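Local coordinates for protein Phospholipase/Carboxylesterase (PDB 4Q82) that probably hydrolyses carboxylic ester bonds, as an alpha/beta-hydrolase-fold enzyme of the phospholipase/carboxylesterase type, at residues D45-L53 / Y111-N119. Sequence-based numbering, arbitrary orientation.
Sequences DDRPSSARL and YIERDEWSN
S49 marks the tightly packed part of the contact: it is buried, and its OG donates to I112 O at 2.8 Å, in the carbonyl plane and on a lone pair. A chi1 of 54° puts OG between its own backbone N and carbonyl carbon, aimed at the end of helix 107-113, while CB packs against W117 O. Beside it, L53 CB meets buried I112 CG2 at 3.9 Å.

N119 forms a second, polar grip. Its ND2 donates to D46 OD1 (2.9 Å, N-H...O 167°) and to R47 O, whose opposite face receives R52 NH1. N119 OD1 accepts from R52 NH2 at 2.8 Å, with the guanidinium and amide planes 69° apart; Y70 OH also bonds to NH2, tying the group to strand 67-70. A water joins N119 OD1 to W117 O and, weakly, to S49 N.

The outer side is more open to solvent: P48, E113 and D115 are exposed. L53 CD2 lies 3.8 Å from E113 CB, and D115 OD1 still takes two bonds, from S50 OG (2.6 Å) and S50 N (2.8 Å).

D115, with positive phi, is the C-prime residue of a Schellman motif defined by backbone hydrogen bonds E116 N to Y111 O and D115 N to I112 O. The contact thus joins this helix terminus to the 3-10 turn 49-51 before 53-56, outermost strand of the eight-stranded mixed sheet (order 1-2-4-3-5-6-7-8) of an alpha/beta-hydrolase fold.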
loop_
_atom_site.group_PDB
_atom_site.type_symbol
_atom_site.label_atom_id
_atom_site.label_comp_id
_atom_site.label_asym_id
_atom_site.label_seq_id
_atom_site.Cartn_x
_atom_site.Cartn_y
_atom_site.Cartn_z
ATOM N N ASP A 45 -24.058 2.866 -7.192
ATOM C CA ASP A 45 -23.334 2.761 -8.459
ATOM C C ASP A 45 -22.737 1.363 -8.570
ATOM O O ASP A 45 -22.090 0.910 -7.637
ATOM C CB ASP A 45 -22.259 3.851 -8.503
ATOM C CG ASP A 45 -21.350 3.787 -9.730
ATOM O OD1 ASP A 45 -21.644 3.107 -10.732
ATOM O OD2 ASP A 45 -20.327 4.488 -9.689
ATOM N N ASP A 46 -22.985 0.665 -9.678
ATOM C CA ASP A 46 -22.410 -0.667 -9.888
ATOM C C ASP A 46 -21.685 -0.771 -11.233
ATOM O O ASP A 46 -21.442 -1.853 -11.730
ATOM C CB ASP A 46 -23.489 -1.755 -9.786
ATOM C CG ASP A 46 -22.894 -3.156 -9.602
ATOM O OD1 ASP A 46 -21.907 -3.308 -8.833
ATOM O OD2 ASP A 46 -23.406 -4.097 -10.241
ATOM N N ARG A 47 -21.335 0.362 -11.829
ATOM C CA ARG A 47 -20.450 0.355 -12.994
ATOM C C ARG A 47 -19.086 -0.268 -12.647
ATOM O O ARG A 47 -18.673 -0.225 -11.505
ATOM C CB ARG A 47 -20.247 1.777 -13.499
ATOM C CG ARG A 47 -21.520 2.409 -14.050
ATOM C CD ARG A 47 -21.245 3.866 -14.363
ATOM N NE ARG A 47 -20.784 4.536 -13.162
ATOM C CZ ARG A 47 -20.221 5.741 -13.122
ATOM N NH1 ARG A 47 -20.044 6.438 -14.236
ATOM N NH2 ARG A 47 -19.835 6.247 -11.956
ATOM N N PRO A 48 -18.386 -0.818 -13.643
ATOM C CA PRO A 48 -17.058 -1.408 -13.394
ATOM C C PRO A 48 -16.063 -0.374 -12.833
ATOM O O PRO A 48 -16.270 0.822 -13.001
ATOM C CB PRO A 48 -16.607 -1.893 -14.777
ATOM C CG PRO A 48 -17.784 -1.770 -15.679
ATOM C CD PRO A 48 -18.761 -0.819 -15.071
ATOM N N SER A 49 -14.991 -0.840 -12.192
ATOM C CA SER A 49 -14.132 0.040 -11.409
ATOM C C SER A 49 -13.528 1.199 -12.185
ATOM O O SER A 49 -13.305 2.270 -11.609
ATOM C CB SER A 49 -13.011 -0.791 -10.757
ATOM O OG SER A 49 -12.300 -1.543 -11.729
ATOM N N SER A 50 -13.241 1.025 -13.479
ATOM C CA SER A 50 -12.582 2.120 -14.213
ATOM C C SER A 50 -13.472 3.353 -14.307
ATOM O O SER A 50 -12.978 4.447 -14.507
ATOM C CB SER A 50 -12.165 1.703 -15.632
ATOM O OG SER A 50 -13.283 1.303 -16.387
ATOM N N ALA A 51 -14.779 3.172 -14.140
ATOM C CA ALA A 51 -15.708 4.297 -14.194
ATOM C C ALA A 51 -15.441 5.297 -13.081
ATOM O O ALA A 51 -15.801 6.462 -13.199
ATOM C CB ALA A 51 -17.142 3.800 -14.120
ATOM N N ARG A 52 -14.793 4.859 -12.003
ATOM C CA ARG A 52 -14.538 5.756 -10.877
ATOM C C ARG A 52 -13.049 5.988 -10.663
ATOM O O ARG A 52 -12.623 6.340 -9.571
ATOM C CB ARG A 52 -15.179 5.196 -9.601
ATOM C CG ARG A 52 -16.719 5.065 -9.687
ATOM C CD ARG A 52 -17.307 4.352 -8.467
ATOM N NE ARG A 52 -16.767 2.998 -8.349
ATOM C CZ ARG A 52 -17.247 1.940 -8.997
ATOM N NH1 ARG A 52 -18.297 2.064 -9.805
ATOM N NH2 ARG A 52 -16.664 0.768 -8.852
ATOM N N LEU A 53 -12.268 5.795 -11.716
ATOM C CA LEU A 53 -10.821 6.048 -11.671
ATOM C C LEU A 53 -10.513 7.377 -12.335
ATOM O O LEU A 53 -10.864 7.566 -13.506
ATOM C CB LEU A 53 -10.079 4.928 -12.385
ATOM C CG LEU A 53 -8.560 5.104 -12.515
ATOM C CD1 LEU A 53 -7.935 5.046 -11.117
ATOM C CD2 LEU A 53 -7.997 4.007 -13.418
ATOM N N TYR A 111 -5.481 -3.224 -11.703
ATOM C CA TYR A 111 -6.739 -3.987 -11.697
ATOM C C TYR A 111 -7.920 -3.057 -11.778
ATOM O O TYR A 111 -8.916 -3.364 -12.444
ATOM C CB TYR A 111 -6.825 -4.897 -10.453
ATOM C CG TYR A 111 -5.608 -5.795 -10.458
ATOM C CD1 TYR A 111 -5.448 -6.770 -11.455
ATOM C CD2 TYR A 111 -4.583 -5.616 -9.538
ATOM C CE1 TYR A 111 -4.288 -7.554 -11.521
ATOM C CE2 TYR A 111 -3.438 -6.386 -9.587
ATOM C CZ TYR A 111 -3.295 -7.353 -10.578
ATOM O OH TYR A 111 -2.128 -8.104 -10.630
ATOM N N ILE A 112 -7.824 -1.912 -11.111
ATOM C CA ILE A 112 -8.918 -0.922 -11.208
ATOM C C ILE A 112 -9.104 -0.452 -12.644
ATOM O O ILE A 112 -10.240 -0.394 -13.158
ATOM C CB ILE A 112 -8.658 0.291 -10.294
ATOM C CG1 ILE A 112 -8.811 -0.142 -8.833
ATOM C CG2 ILE A 112 -9.617 1.486 -10.656
ATOM C CD1 ILE A 112 -8.049 0.766 -7.856
ATOM N N GLU A 113 -8.000 -0.119 -13.311
ATOM C CA GLU A 113 -8.104 0.408 -14.666
ATOM C C GLU A 113 -8.685 -0.648 -15.623
ATOM O O GLU A 113 -9.370 -0.318 -16.596
ATOM C CB GLU A 113 -6.734 0.889 -15.162
ATOM C CG GLU A 113 -6.835 1.842 -16.348
ATOM C CD GLU A 113 -6.789 1.115 -17.661
ATOM O OE1 GLU A 113 -6.295 -0.040 -17.668
ATOM O OE2 GLU A 113 -7.248 1.688 -18.674
ATOM N N ARG A 114 -8.412 -1.913 -15.336
ATOM C CA ARG A 114 -8.842 -3.020 -16.192
ATOM C C ARG A 114 -10.211 -3.592 -15.841
ATOM O O ARG A 114 -10.580 -4.639 -16.362
ATOM C CB ARG A 114 -7.815 -4.153 -16.115
ATOM C CG ARG A 114 -6.510 -3.757 -16.750
ATOM C CD ARG A 114 -5.487 -4.854 -16.617
ATOM N NE ARG A 114 -4.187 -4.370 -17.080
ATOM C CZ ARG A 114 -3.511 -4.894 -18.096
ATOM N NH1 ARG A 114 -4.007 -5.933 -18.758
ATOM N NH2 ARG A 114 -2.335 -4.381 -18.441
ATOM N N ASP A 115 -10.931 -2.927 -14.943
ATOM C CA ASP A 115 -12.229 -3.408 -14.443
ATOM C C ASP A 115 -12.139 -4.791 -13.789
ATOM O O ASP A 115 -13.098 -5.570 -13.843
ATOM C CB ASP A 115 -13.269 -3.435 -15.570
ATOM C CG ASP A 115 -13.555 -2.065 -16.114
ATOM O OD1 ASP A 115 -13.429 -1.077 -15.347
ATOM O OD2 ASP A 115 -13.925 -1.967 -17.298
ATOM N N GLU A 116 -10.996 -5.074 -13.157
ATOM C CA GLU A 116 -10.765 -6.344 -12.482
ATOM C C GLU A 116 -10.710 -6.155 -10.964
ATOM O O GLU A 116 -10.259 -7.034 -10.235
ATOM C CB GLU A 116 -9.458 -6.998 -12.988
ATOM C CG GLU A 116 -9.490 -7.317 -14.491
ATOM C CD GLU A 116 -8.128 -7.767 -15.039
ATOM O OE1 GLU A 116 -7.146 -7.757 -14.281
ATOM O OE2 GLU A 116 -8.039 -8.155 -16.222
ATOM N N TRP A 117 -11.174 -5.004 -10.502
ATOM C CA TRP A 117 -11.215 -4.679 -9.073
ATOM C C TRP A 117 -12.661 -4.748 -8.586
ATOM O O TRP A 117 -13.477 -3.899 -8.949
ATOM C CB TRP A 117 -10.615 -3.286 -8.862
ATOM C CG TRP A 117 -10.508 -2.806 -7.440
ATOM C CD1 TRP A 117 -11.437 -2.058 -6.742
ATOM C CD2 TRP A 117 -9.392 -2.992 -6.559
ATOM N NE1 TRP A 117 -10.946 -1.769 -5.483
ATOM C CE2 TRP A 117 -9.704 -2.342 -5.346
ATOM C CE3 TRP A 117 -8.150 -3.651 -6.683
ATOM C CZ2 TRP A 117 -8.827 -2.334 -4.261
ATOM C CZ3 TRP A 117 -7.277 -3.643 -5.601
ATOM C CH2 TRP A 117 -7.620 -2.981 -4.403
ATOM N N SER A 118 -12.994 -5.771 -7.801
ATOM C CA SER A 118 -14.388 -5.980 -7.389
ATOM C C SER A 118 -15.061 -4.737 -6.795
ATOM O O SER A 118 -14.477 -4.042 -5.975
ATOM C CB SER A 118 -14.472 -7.116 -6.367
ATOM O OG SER A 118 -15.784 -7.204 -5.861
ATOM N N ASN A 119 -16.304 -4.480 -7.212
ATOM C CA ASN A 119 -17.118 -3.424 -6.637
ATOM C C ASN A 119 -17.454 -3.644 -5.157
ATOM O O ASN A 119 -17.845 -2.701 -4.469
ATOM C CB ASN A 119 -18.419 -3.258 -7.449
ATOM C CG ASN A 119 -18.187 -2.506 -8.752
ATOM O OD1 ASN A 119 -17.085 -1.977 -8.989
ATOM N ND2 ASN A 119 -19.228 -2.415 -9.588
HETATM O O HOH W 1 -15.356 -3.443 -10.920
#